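PDB 3EY5: acetyltransferase-like, GNAT family from Bacteroides thetaiotaomicron, which probably transfers an acetyl group from acetyl-CoA to an amine, as other members of the GNAT family do. Local coordinates for residues K135-P140 against G167-L172; L108-P113 against R120-Y125; E23-S28 against R35-L40. One frame throughout, in Å; residues are numbered along the deposited sequence.

Contact 1. Residues K135-P140 against G167-L172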
loop_
_atom_site.group_PDB
_atom_site.type_symbol
_atom_site.label_atom_id
_atom_site.label_comp_id
_atom_site.label_asym_id
_atom_site.label_seq_id
_atom_site.Cartn_x
_atom_site.Cartn_y
_atom_site.Cartn_z
ATOM N N LYS A 135 13.884 10.397 -4.921
ATOM C CA LYS A 135 14.946 10.127 -3.991
ATOM C C LYS A 135 15.356 8.701 -4.281
ATOM O O LYS A 135 14.561 7.922 -4.771
ATOM C CB LYS A 135 14.426 10.314 -2.557
ATOM C CG LYS A 135 13.994 11.755 -2.281
ATOM C CD LYS A 135 15.210 12.580 -1.900
ATOM C CE LYS A 135 15.038 14.066 -2.122
ATOM N NZ LYS A 135 16.229 14.748 -1.450
ATOM N N ASP A 136 16.595 8.356 -3.987
ATOM C CA ASP A 136 17.079 7.023 -4.283
ATOM C C ASP A 136 16.567 6.016 -3.213
ATOM O O ASP A 136 17.345 5.488 -2.415
ATOM C CB ASP A 136 18.614 7.031 -4.337
ATOM C CG ASP A 136 19.193 5.708 -4.851
ATOM O OD1 ASP A 136 18.478 4.986 -5.605
ATOM O OD2 ASP A 136 20.366 5.383 -4.504
ATOM N N TYR A 137 15.263 5.755 -3.216
ATOM C CA TYR A 137 14.641 4.847 -2.266
ATOM C C TYR A 137 14.802 3.342 -2.676
ATOM O O TYR A 137 14.788 3.004 -3.876
ATOM C CB TYR A 137 13.160 5.197 -2.146
ATOM C CG TYR A 137 12.455 4.299 -1.145
ATOM C CD1 TYR A 137 12.698 4.430 0.215
ATOM C CD2 TYR A 137 11.557 3.334 -1.558
ATOM C CE1 TYR A 137 12.065 3.603 1.170
ATOM C CE2 TYR A 137 10.921 2.496 -0.628
ATOM C CZ TYR A 137 11.202 2.621 0.739
ATOM O OH TYR A 137 10.567 1.801 1.687
ATOM N N TYR A 138 14.924 2.474 -1.669
ATOM C CA TYR A 138 14.925 1.009 -1.821
ATOM C C TYR A 138 13.970 0.365 -0.836
ATOM O O TYR A 138 13.992 0.699 0.352
ATOM C CB TYR A 138 16.339 0.436 -1.578
ATOM C CG TYR A 138 17.264 0.690 -2.762
ATOM C CD1 TYR A 138 17.968 1.883 -2.867
ATOM C CD2 TYR A 138 17.387 -0.250 -3.795
ATOM C CE1 TYR A 138 18.771 2.143 -3.967
ATOM C CE2 TYR A 138 18.200 -0.011 -4.885
ATOM C CZ TYR A 138 18.878 1.189 -4.962
ATOM O OH TYR A 138 19.694 1.443 -6.025
ATOM N N GLN A 139 13.126 -0.545 -1.315
ATOM C CA GLN A 139 12.341 -1.378 -0.420
ATOM C C GLN A 139 13.194 -2.556 0.076
ATOM O O GLN A 139 13.615 -3.396 -0.730
ATOM C CB GLN A 139 11.107 -1.912 -1.143
ATOM C CG GLN A 139 10.167 -2.691 -0.218
ATOM C CD GLN A 139 9.142 -3.480 -0.998
ATOM O OE1 GLN A 139 9.121 -4.710 -0.944
ATOM N NE2 GLN A 139 8.313 -2.787 -1.755
ATOM N N PRO A 140 13.432 -2.633 1.416
ATOM C CA PRO A 140 14.102 -3.778 2.032
ATOM C C PRO A 140 13.296 -5.025 1.697
ATOM O O PRO A 140 12.107 -4.918 1.483
ATOM C CB PRO A 140 14.002 -3.495 3.558
ATOM C CG PRO A 140 13.735 -2.026 3.669
ATOM C CD PRO A 140 12.859 -1.726 2.429
ATOM N N GLY A 167 13.508 11.036 7.237
ATOM C CA GLY A 167 12.779 10.606 8.398
ATOM C C GLY A 167 11.720 9.589 8.019
ATOM O O GLY A 167 11.453 8.667 8.779
ATOM N N ILE A 168 11.107 9.745 6.854
ATOM C CA ILE A 168 10.093 8.769 6.437
ATOM C C ILE A 168 10.748 7.431 6.058
ATOM O O ILE A 168 10.286 6.362 6.495
ATOM C CB ILE A 168 9.239 9.295 5.311
ATOM C CG1 ILE A 168 8.308 10.388 5.870
ATOM C CG2 ILE A 168 8.469 8.162 4.650
ATOM C CD1 ILE A 168 7.777 11.300 4.784
ATOM N N ARG A 169 11.825 7.493 5.279
ATOM C CA ARG A 169 12.563 6.286 4.896
ATOM C C ARG A 169 12.936 5.500 6.115
ATOM O O ARG A 169 12.760 4.285 6.159
ATOM C CB ARG A 169 13.847 6.663 4.164
ATOM C CG ARG A 169 14.597 5.459 3.634
ATOM C CD ARG A 169 15.880 5.914 2.983
ATOM N NE ARG A 169 17.063 5.483 3.714
ATOM C CZ ARG A 169 17.577 6.100 4.779
ATOM N NH1 ARG A 169 18.664 5.603 5.344
ATOM N NH2 ARG A 169 17.010 7.195 5.300
ATOM N N HIS A 170 13.456 6.203 7.115
ATOM C CA HIS A 170 13.879 5.563 8.330
ATOM C C HIS A 170 12.686 4.854 9.020
ATOM O O HIS A 170 12.775 3.681 9.356
ATOM C CB HIS A 170 14.629 6.549 9.271
ATOM C CG HIS A 170 15.097 5.905 10.542
ATOM N ND1 HIS A 170 16.192 5.065 10.590
ATOM C CD2 HIS A 170 14.585 5.923 11.796
ATOM C CE1 HIS A 170 16.351 4.616 11.823
ATOM N NE2 HIS A 170 15.389 5.119 12.577
ATOM N N LYS A 171 11.580 5.557 9.206
ATOM C CA LYS A 171 10.344 4.955 9.725
ATOM C C LYS A 171 9.874 3.700 8.971
ATOM O O LYS A 171 9.488 2.713 9.596
ATOM C CB LYS A 171 9.198 5.992 9.736
ATOM C CG LYS A 171 9.469 7.199 10.624
ATOM C CD LYS A 171 8.244 8.125 10.742
ATOM C CE LYS A 171 8.583 9.494 11.379
ATOM N NZ LYS A 171 9.003 10.568 10.380
ATOM N N LEU A 172 9.900 3.757 7.636
ATOM C CA LEU A 172 9.520 2.629 6.789
ATOM C C LEU A 172 10.434 1.412 6.965
ATOM O O LEU A 172 9.950 0.269 7.150
ATOM C CB LEU A 172 9.522 3.036 5.291
ATOM C CG LEU A 172 8.583 4.185 4.875
ATOM C CD1 LEU A 172 8.599 4.372 3.355
ATOM C CD2 LEU A 172 7.176 3.955 5.346
#
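Arg169 is the first residue of helix segment 167-172 to meet strand residue Tyr137. Its CG lies at the edge of the tyrosine ring, close to the ring plane, and is 4.0 Å from Tyr137 CE1. Only the aliphatic start of the arginine takes part. The chain runs straight through CD, then bends at chi3. The guanidinium plane stands 84° from the ring plane. The charged end forms a salt bridge with Glu166, one turn back on the same helix. One turn further on, Leu172 points into the contact. Its CD1 is 3.6 Å from Tyr137 OH and 4.1 Å from Tyr137 CZ, and the two side chains cross at about a right angle. Leu172 CB adds a contact of 4.0 Å to Tyr137 OH. The tyrosine reaches both residues because its CG is anti to the backbone N (chi1 -179°). Its buried hydroxyl is hydrogen-bonded to Glu109, so the polar atom is satisfied although Leu172 CD1 and CB pack beside it. His173 also meets the ring, with the planes about 50° apart. The strand 136-139 pairs antiparallel with strand 149-156, where Tyr137 packs on Met151 and Leu153. The contact thus lays the C-terminal helix 161-176 against this edge of the sheet.

Contact 2. Residues L108-P113 against R120-Y125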
loop_
_atom_site.group_PDB
_atom_site.type_symbol
_atom_site.label_atom_id
_atom_site.label_comp_id
_atom_site.label_asym_id
_atom_site.label_seq_id
_atom_site.Cartn_x
_atom_site.Cartn_y
_atom_site.Cartn_z
ATOM N N LEU A 108 3.101 6.097 -0.469
ATOM C CA LEU A 108 3.229 4.724 -1.038
ATOM C C LEU A 108 4.534 4.568 -1.866
ATOM O O LEU A 108 5.204 5.569 -2.167
ATOM C CB LEU A 108 2.002 4.370 -1.862
ATOM C CG LEU A 108 1.680 5.345 -3.014
ATOM C CD1 LEU A 108 2.660 5.210 -4.134
ATOM C CD2 LEU A 108 0.328 5.044 -3.553
ATOM N N GLU A 109 4.904 3.328 -2.182
ATOM C CA GLU A 109 6.057 3.042 -3.061
ATOM C C GLU A 109 5.568 2.627 -4.448
ATOM O O GLU A 109 4.534 1.934 -4.571
ATOM C CB GLU A 109 6.914 1.904 -2.521
ATOM C CG GLU A 109 7.188 1.923 -1.018
ATOM C CD GLU A 109 8.068 0.741 -0.572
ATOM O OE1 GLU A 109 8.439 -0.080 -1.441
ATOM O OE2 GLU A 109 8.393 0.615 0.639
ATOM N N VAL A 110 6.267 3.099 -5.477
ATOM C CA VAL A 110 6.047 2.658 -6.846
ATOM C C VAL A 110 7.365 2.181 -7.442
ATOM O O VAL A 110 8.443 2.586 -7.021
ATOM C CB VAL A 110 5.449 3.738 -7.778
ATOM C CG1 VAL A 110 4.075 4.122 -7.330
ATOM C CG2 VAL A 110 6.343 4.940 -7.868
ATOM N N GLU A 111 7.244 1.297 -8.408
ATOM C CA GLU A 111 8.352 0.932 -9.271
ATOM C C GLU A 111 8.958 2.119 -10.027
ATOM O O GLU A 111 8.239 3.078 -10.378
ATOM C CB GLU A 111 7.866 -0.115 -10.253
ATOM C CG GLU A 111 8.049 -1.497 -9.692
ATOM C CD GLU A 111 9.515 -1.889 -9.787
ATOM O OE1 GLU A 111 9.882 -2.981 -9.291
ATOM O OE2 GLU A 111 10.302 -1.088 -10.372
ATOM N N ARG A 112 10.270 2.080 -10.254
ATOM C CA ARG A 112 10.910 3.172 -10.989
ATOM C C ARG A 112 10.564 3.046 -12.484
ATOM O O ARG A 112 10.369 1.927 -12.975
ATOM C CB ARG A 112 12.427 3.253 -10.717
ATOM C CG ARG A 112 12.720 3.512 -9.289
ATOM C CD ARG A 112 14.185 3.844 -9.132
ATOM N NE ARG A 112 14.557 3.879 -7.733
ATOM C CZ ARG A 112 15.815 3.972 -7.322
ATOM N NH1 ARG A 112 16.776 4.040 -8.217
ATOM N NH2 ARG A 112 16.098 3.971 -6.030
ATOM N N PRO A 113 10.429 4.199 -13.193
ATOM C CA PRO A 113 9.852 4.150 -14.533
ATOM C C PRO A 113 10.806 3.556 -15.555
ATOM O O PRO A 113 11.255 4.234 -16.474
ATOM C CB PRO A 113 9.570 5.613 -14.855
ATOM C CG PRO A 113 10.476 6.371 -14.025
ATOM C CD PRO A 113 10.602 5.594 -12.749
ATOM N N ARG A 120 3.240 4.175 -16.571
ATOM C CA ARG A 120 1.795 4.369 -16.481
ATOM C C ARG A 120 1.273 4.482 -15.040
ATOM O O ARG A 120 0.378 5.303 -14.748
ATOM C CB ARG A 120 1.057 3.254 -17.231
ATOM C CG ARG A 120 0.534 3.670 -18.611
ATOM C CD ARG A 120 1.412 3.187 -19.762
ATOM N NE ARG A 120 2.554 4.060 -20.013
ATOM C CZ ARG A 120 3.255 4.071 -21.145
ATOM N NH1 ARG A 120 4.286 4.904 -21.277
ATOM N NH2 ARG A 120 2.928 3.257 -22.149
ATOM N N ARG A 121 1.823 3.659 -14.133
ATOM C CA ARG A 121 1.407 3.677 -12.719
ATOM C C ARG A 121 1.735 5.044 -12.132
ATOM O O ARG A 121 0.947 5.610 -11.438
ATOM C CB ARG A 121 2.134 2.628 -11.860
ATOM C CG ARG A 121 2.055 1.141 -12.237
ATOM C CD ARG A 121 0.665 0.661 -12.646
ATOM N NE ARG A 121 -0.178 0.189 -11.546
ATOM C CZ ARG A 121 -0.732 -1.024 -11.486
ATOM N NH1 ARG A 121 -0.539 -1.907 -12.464
ATOM N NH2 ARG A 121 -1.500 -1.356 -10.446
ATOM N N ILE A 122 2.925 5.563 -12.428
ATOM C CA ILE A 122 3.316 6.867 -11.894
ATOM C C ILE A 122 2.392 7.966 -12.423
ATOM O O ILE A 122 1.883 8.769 -11.633
ATOM C CB ILE A 122 4.816 7.149 -12.118
ATOM C CG1 ILE A 122 5.605 6.309 -11.112
ATOM C CG2 ILE A 122 5.143 8.605 -11.887
ATOM C CD1 ILE A 122 6.946 5.985 -11.536
ATOM N N ASN A 123 2.125 7.988 -13.734
ATOM C CA ASN A 123 1.172 8.989 -14.239
ATOM C C ASN A 123 -0.250 8.806 -13.687
ATOM O O ASN A 123 -0.953 9.800 -13.418
ATOM C CB ASN A 123 1.187 9.086 -15.774
ATOM C CG ASN A 123 2.550 9.574 -16.290
ATOM O OD1 ASN A 123 3.037 10.601 -15.860
ATOM N ND2 ASN A 123 3.151 8.837 -17.188
ATOM N N PHE A 124 -0.672 7.567 -13.504
ATOM C CA PHE A 124 -1.937 7.348 -12.841
ATOM C C PHE A 124 -1.934 8.026 -11.438
ATOM O O PHE A 124 -2.815 8.815 -11.117
ATOM C CB PHE A 124 -2.255 5.869 -12.753
ATOM C CG PHE A 124 -3.381 5.559 -11.851
ATOM C CD1 PHE A 124 -4.678 5.651 -12.300
ATOM C CD2 PHE A 124 -3.148 5.187 -10.539
ATOM C CE1 PHE A 124 -5.742 5.358 -11.444
ATOM C CE2 PHE A 124 -4.210 4.895 -9.670
ATOM C CZ PHE A 124 -5.502 4.987 -10.119
ATOM N N TYR A 125 -0.915 7.767 -10.627
ATOM C CA TYR A 125 -0.922 8.361 -9.297
ATOM C C TYR A 125 -0.792 9.890 -9.318
ATOM O O TYR A 125 -1.413 10.575 -8.478
ATOM C CB TYR A 125 0.135 7.730 -8.413
ATOM C CG TYR A 125 -0.233 6.333 -7.937
ATOM C CD1 TYR A 125 -1.283 6.148 -7.049
ATOM C CD2 TYR A 125 0.475 5.210 -8.362
ATOM C CE1 TYR A 125 -1.632 4.911 -6.602
ATOM C CE2 TYR A 125 0.140 3.920 -7.893
ATOM C CZ TYR A 125 -0.918 3.794 -7.018
ATOM O OH TYR A 125 -1.296 2.560 -6.536
#
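Leu108 CD2 sits over one face of the Tyr125 ring, 4.0 Å from the ring centroid and 27° off the normal, a CH-pi contact. The opposite face is taken by Phe124, whose CD2 lies 4.0 Å above the ring centre. Val110 CG1 comes in obliquely, 3.9 Å from Tyr125 CD2. Leu108 gets its methyl over the ring with CG between the backbone N and the carbonyl carbon (chi1 57°). The other branch of Val110 serves the preceding turn of the helix: CG2 is 3.6 Å from Ile122 CG1. Ile122 CD1 reaches on toward the loop, where it lies 3.4 Å from Glu111 O and 3.9 Å from Pro113 CD. Strand 108-110 and helix 120-125 run roughly antiparallel, at 146°, as in a beta-alpha connection folding back over its own strand. Leu95 of helix 90-101 and Phe79 of strand 74-81 also touch Tyr125. No hydrogen bond crosses between the segments. The helix is held here by dispersion and hydrophobic burial, while the charged groups of Glu109 and Arg112 are bonded to partners outside the contact.

Contact 3. Residues E23-S28 against R35-L40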
loop_
_atom_site.group_PDB
_atom_site.type_symbol
_atom_site.label_atom_id
_atom_site.label_comp_id
_atom_site.label_asym_id
_atom_site.label_seq_id
_atom_site.Cartn_x
_atom_site.Cartn_y
_atom_site.Cartn_z
ATOM N N GLU A 23 -6.535 -14.250 -0.746
ATOM C CA GLU A 23 -6.533 -14.785 -2.105
ATOM C C GLU A 23 -6.127 -13.707 -3.129
ATOM O O GLU A 23 -5.278 -13.933 -3.992
ATOM C CB GLU A 23 -7.899 -15.413 -2.462
ATOM C CG GLU A 23 -7.950 -16.045 -3.882
ATOM C CD GLU A 23 -8.773 -17.348 -3.995
ATOM O OE1 GLU A 23 -9.689 -17.587 -3.161
ATOM O OE2 GLU A 23 -8.501 -18.141 -4.936
ATOM N N LEU A 24 -6.735 -12.530 -3.009
ATOM C CA LEU A 24 -6.482 -11.437 -3.915
ATOM C C LEU A 24 -5.024 -10.933 -3.834
ATOM O O LEU A 24 -4.379 -10.667 -4.865
ATOM C CB LEU A 24 -7.484 -10.330 -3.614
ATOM C CG LEU A 24 -7.412 -9.069 -4.435
ATOM C CD1 LEU A 24 -7.375 -9.415 -5.954
ATOM C CD2 LEU A 24 -8.614 -8.166 -4.075
ATOM N N LEU A 25 -4.517 -10.811 -2.612
ATOM C CA LEU A 25 -3.100 -10.524 -2.371
ATOM C C LEU A 25 -2.143 -11.501 -3.081
ATOM O O LEU A 25 -1.199 -11.087 -3.750
ATOM C CB LEU A 25 -2.801 -10.575 -0.870
ATOM C CG LEU A 25 -1.352 -10.322 -0.430
ATOM C CD1 LEU A 25 -0.909 -8.901 -0.676
ATOM C CD2 LEU A 25 -1.181 -10.723 1.052
ATOM N N VAL A 26 -2.381 -12.799 -2.927
ATOM C CA VAL A 26 -1.447 -13.776 -3.471
ATOM C C VAL A 26 -1.522 -13.758 -5.012
ATOM O O VAL A 26 -0.557 -14.050 -5.711
ATOM C CB VAL A 26 -1.752 -15.163 -2.871
ATOM C CG1 VAL A 26 -1.057 -16.296 -3.637
ATOM C CG2 VAL A 26 -1.354 -15.170 -1.374
ATOM N N GLU A 27 -2.679 -13.381 -5.525
ATOM C CA GLU A 27 -2.889 -13.358 -6.959
ATOM C C GLU A 27 -2.385 -12.082 -7.599
ATOM O O GLU A 27 -2.109 -12.073 -8.786
ATOM C CB GLU A 27 -4.359 -13.628 -7.314
ATOM C CG GLU A 27 -4.745 -15.097 -7.231
ATOM C CD GLU A 27 -3.574 -16.057 -7.500
ATOM O OE1 GLU A 27 -2.841 -15.898 -8.523
ATOM O OE2 GLU A 27 -3.387 -16.999 -6.681
ATOM N N SER A 28 -2.231 -11.036 -6.796
ATOM C CA SER A 28 -1.830 -9.733 -7.272
ATOM C C SER A 28 -0.312 -9.481 -7.228
ATOM O O SER A 28 0.192 -8.688 -8.009
ATOM C CB SER A 28 -2.529 -8.619 -6.476
ATOM O OG SER A 28 -3.914 -8.637 -6.685
ATOM N N ARG A 35 4.743 -10.110 2.980
ATOM C CA ARG A 35 5.315 -10.939 4.026
ATOM C C ARG A 35 4.694 -12.333 4.032
ATOM O O ARG A 35 3.662 -12.563 3.416
ATOM C CB ARG A 35 5.234 -10.237 5.380
ATOM C CG ARG A 35 3.851 -9.752 5.759
ATOM C CD ARG A 35 3.965 -8.925 7.047
ATOM N NE ARG A 35 4.150 -7.482 6.819
ATOM C CZ ARG A 35 5.260 -6.803 7.103
ATOM N NH1 ARG A 35 6.314 -7.426 7.604
ATOM N NH2 ARG A 35 5.318 -5.494 6.879
ATOM N N GLU A 36 5.348 -13.263 4.713
ATOM C CA GLU A 36 4.790 -14.600 4.911
ATOM C C GLU A 36 3.353 -14.490 5.448
ATOM O O GLU A 36 3.046 -13.640 6.282
ATOM C CB GLU A 36 5.685 -15.462 5.824
ATOM C CG GLU A 36 5.747 -16.962 5.392
ATOM C CD GLU A 36 4.355 -17.560 5.015
ATOM O OE1 GLU A 36 3.635 -18.076 5.930
ATOM O OE2 GLU A 36 3.978 -17.492 3.802
ATOM N N LEU A 37 2.477 -15.347 4.943
ATOM C CA LEU A 37 1.061 -15.236 5.240
ATOM C C LEU A 37 0.779 -15.386 6.736
ATOM O O LEU A 37 0.075 -14.553 7.320
ATOM C CB LEU A 37 0.244 -16.200 4.390
ATOM C CG LEU A 37 0.172 -15.852 2.884
ATOM C CD1 LEU A 37 -0.987 -16.662 2.267
ATOM C CD2 LEU A 37 -0.031 -14.345 2.632
ATOM N N GLU A 38 1.366 -16.399 7.369
ATOM C CA GLU A 38 1.215 -16.546 8.822
ATOM C C GLU A 38 1.550 -15.249 9.565
ATOM O O GLU A 38 0.905 -14.952 10.561
ATOM C CB GLU A 38 2.015 -17.737 9.412
ATOM C CG GLU A 38 1.429 -18.201 10.796
ATOM C CD GLU A 38 2.439 -18.842 11.772
ATOM O OE1 GLU A 38 3.599 -19.100 11.377
ATOM O OE2 GLU A 38 2.065 -19.103 12.952
ATOM N N HIS A 39 2.539 -14.493 9.066
ATOM C CA HIS A 39 2.960 -13.214 9.666
ATOM C C HIS A 39 1.958 -12.100 9.396
ATOM O O HIS A 39 1.713 -11.215 10.236
ATOM C CB HIS A 39 4.292 -12.765 9.085
ATOM C CG HIS A 39 5.461 -13.582 9.524
ATOM N ND1 HIS A 39 5.345 -14.665 10.370
ATOM C CD2 HIS A 39 6.776 -13.482 9.217
ATOM C CE1 HIS A 39 6.540 -15.191 10.572
ATOM N NE2 HIS A 39 7.425 -14.493 9.882
ATOM N N LEU A 40 1.437 -12.103 8.177
ATOM C CA LEU A 40 0.451 -11.123 7.781
ATOM C C LEU A 40 -0.796 -11.250 8.678
ATOM O O LEU A 40 -1.391 -10.257 9.088
ATOM C CB LEU A 40 0.117 -11.336 6.326
ATOM C CG LEU A 40 -1.178 -10.691 5.893
ATOM C CD1 LEU A 40 -1.065 -9.146 5.948
ATOM C CD2 LEU A 40 -1.552 -11.217 4.497
#
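Leu25 and Leu40 reach toward each other tip to tip. Their CD2 methyls are only 3.5 Å apart, tighter than a usual van der Waals contact. In both residues CG is anti to the backbone N, with chi1 179° in Leu25 and 162° in Leu40, and this brings the two CD2 methyls together. Leu37 lies one helical turn before Leu40 and meets the same Leu25 in another way. The two side chains slide past each other in opposite directions, with Leu25 CD2 4.1 Å from Leu37 CD2. A single methyl of Leu25 therefore touches both leucines. The other branch of Leu37 turns to Val26: its CD1 is 4.0 Å from Val26 CG2, and these side chains cross at about a right angle. Leu37 is thus forked, with one methyl on each of two consecutive residues of helix 15-28. All the cross-contacts are between methyl groups.

Each segment also has a polar bond of its own. Glu36 is the N-cap of helix 37-46, and its OE1 accepts from Glu38 N at 3.2 Å, from above the carboxylate plane. Near the end of helix 15-28, Ser28 OG donates to Leu24 O at 2.8 Å.

Together these residues pack the two helices that follow the first strand, as in the GNAT fold, joined here by a short loop. Tyr34, in that loop, touches Leu25 and Val26, while Tyr18 and Met21 of helix 15-28 extend the packing around Leu40. Leu25 also touches Phe64 of strand 60-69 and His78 of strand 74-81, so it packs where the two helices meet the sheet.

From the N terminus, contact 3 comes first. It closes the short loop between helices 15-28 and 37-46 and ties these two N-terminal helices together. Contact 2 follows and closes the short connection between strand 106-110 and helix 116-127, the next element of the chain. Contact 1 closes last, over a longer span that includes strand 149-156, and brings in the C-terminal helix. The three are in series; none nests in or crosses another. Contacts 1 and 2 touch directly, through a salt bridge between Arg112 and Asp136. Both reach the same sheet. Contact 3 stands apart, its centre about 22 Å from either of the other centres.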